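Local coordinates for alcohol dehydrogenase superfamily protein (Novosphingobium aromaticivorans, PDB 3GAZ) that probably acts as an NADP-dependent oxidoreductase of the medium-chain dehydrogenase/reductase (alcohol dehydrogenase) superfamily, at residues 281-284 against 285-288. Numbering follows the deposited sequence.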
loop_
_atom_site.group_PDB
_atom_site.type_symbol
_atom_site.label_atom_id
_atom_site.label_comp_id
_atom_site.label_asym_id
_atom_site.label_seq_id
_atom_site.Cartn_x
_atom_site.Cartn_y
_atom_site.Cartn_z
ATOM N N PHE A 281 -7.366 -11.456 12.160
ATOM C CA PHE A 281 -8.448 -10.483 12.030
ATOM C C PHE A 281 -9.816 -11.152 12.018
ATOM O O PHE A 281 -10.679 -10.811 12.826
ATOM C CB PHE A 281 -8.260 -9.641 10.767
ATOM C CG PHE A 281 -7.469 -8.382 10.995
ATOM C CD1 PHE A 281 -6.555 -8.297 12.043
ATOM C CD2 PHE A 281 -7.645 -7.278 10.170
ATOM C CE1 PHE A 281 -5.829 -7.127 12.267
ATOM C CE2 PHE A 281 -6.927 -6.107 10.382
ATOM C CZ PHE A 281 -6.016 -6.031 11.438
ATOM N N GLY A 282 -10.012 -12.094 11.101
ATOM C CA GLY A 282 -11.283 -12.794 11.033
ATOM C C GLY A 282 -11.567 -13.515 12.339
ATOM O O GLY A 282 -12.715 -13.630 12.770
ATOM N N GLU A 283 -10.512 -14.008 12.977
ATOM C CA GLU A 283 -10.666 -14.710 14.241
ATOM C C GLU A 283 -11.206 -13.773 15.317
ATOM O O GLU A 283 -12.122 -14.135 16.053
ATOM C CB GLU A 283 -9.326 -15.300 14.687
ATOM C CG GLU A 283 -8.834 -16.458 13.826
ATOM C CD GLU A 283 -9.824 -17.608 13.766
ATOM O OE1 GLU A 283 -10.740 -17.568 12.918
ATOM O OE2 GLU A 283 -9.693 -18.549 14.577
HETATM N N MSE A 284 -10.643 -12.572 15.408
HETATM C CA MSE A 284 -11.103 -11.606 16.401
HETATM C C MSE A 284 -12.557 -11.207 16.123
HETATM O O MSE A 284 -13.340 -11.035 17.052
HETATM C CB MSE A 284 -10.206 -10.352 16.417
HETATM C CG MSE A 284 -8.847 -10.530 17.129
HETATM SE SE MSE A 284 -7.851 -8.998 17.296
HETATM C CE MSE A 284 -7.240 -8.837 15.582
ATOM N N LEU A 285 -12.920 -11.076 14.849
ATOM C CA LEU A 285 -14.289 -10.697 14.503
ATOM C C LEU A 285 -15.276 -11.814 14.842
ATOM O O LEU A 285 -16.472 -11.571 15.011
ATOM C CB LEU A 285 -14.374 -10.309 13.022
ATOM C CG LEU A 285 -13.576 -9.037 12.682
ATOM C CD1 LEU A 285 -13.731 -8.700 11.208
ATOM C CD2 LEU A 285 -14.061 -7.874 13.542
ATOM N N ARG A 286 -14.764 -13.035 14.949
ATOM C CA ARG A 286 -15.586 -14.182 15.317
ATOM C C ARG A 286 -15.871 -14.066 16.813
ATOM O O ARG A 286 -16.941 -14.444 17.291
ATOM C CB ARG A 286 -14.843 -15.482 15.017
ATOM C CG ARG A 286 -15.393 -16.213 13.817
ATOM C CD ARG A 286 -14.284 -16.830 12.998
ATOM N NE ARG A 286 -14.460 -16.460 11.603
ATOM C CZ ARG A 286 -13.473 -16.211 10.754
ATOM N NH1 ARG A 286 -12.206 -16.290 11.139
ATOM N NH2 ARG A 286 -13.767 -15.870 9.513
ATOM N N GLU A 287 -14.897 -13.533 17.542
ATOM C CA GLU A 287 -15.039 -13.321 18.976
ATOM C C GLU A 287 -16.134 -12.280 19.169
ATOM O O GLU A 287 -16.986 -12.415 20.039
ATOM C CB GLU A 287 -13.739 -12.782 19.572
ATOM C CG GLU A 287 -12.573 -13.745 19.572
ATOM C CD GLU A 287 -12.778 -14.908 20.518
ATOM O OE1 GLU A 287 -13.580 -14.776 21.472
ATOM O OE2 GLU A 287 -12.125 -15.952 20.313
ATOM N N ALA A 288 -16.094 -11.239 18.342
ATOM C CA ALA A 288 -17.077 -10.165 18.411
ATOM C C ALA A 288 -18.486 -10.711 18.169
ATOM O O ALA A 288 -19.422 -10.374 18.892
ATOM C CB ALA A 288 -16.740 -9.092 17.382
HETATM O O HOH W 1 -12.361 -16.685 17.140
#
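Arg-286 lays its guanidinium over the peptide of Gly-282, one turn back in the alpha-helix 278-293, with Gly-282 O 3.0 Å above the guanidinium plane and offset toward its rim. The chain bends at chi2 and chi3, which folds the group back over the helix, and Arg-286 CZ lies 3.4 Å from Gly-282 O. At its edge the guanidinium makes an i to i+3 salt bridge with Glu-283: NH1 of Arg-286 donates to OE1 of Glu-283 over 2.6 Å in a bent bond (136° at the hydrogen), and the carboxylate and guanidinium planes stand 50° apart. Cut back to an alanine here, the residue would be likely to leave the Glu-283 carboxylate without this charged mate and the Gly-282 carbonyl without the guanidinium over it. Along the backbone, Leu-285 N to Phe-281 O (3.0 Å, 157°) and Ala-288 N to Met-284 O are sound i to i+4 bonds, whereas Arg-286 N to Gly-282 O is weak. Elsewhere on the helix, buried side chains face the body of the protein: selenomethionine Met-284 packs on Ile-136 and Trp-139 of helix 132-145, while Leu-285 meets Phe-92 of strand 90-94. Glu-283 O takes the Glu-287 N-H and also a water, which donates to it over 2.8 Å and, at 3.3 Å, to Glu-287 OE2.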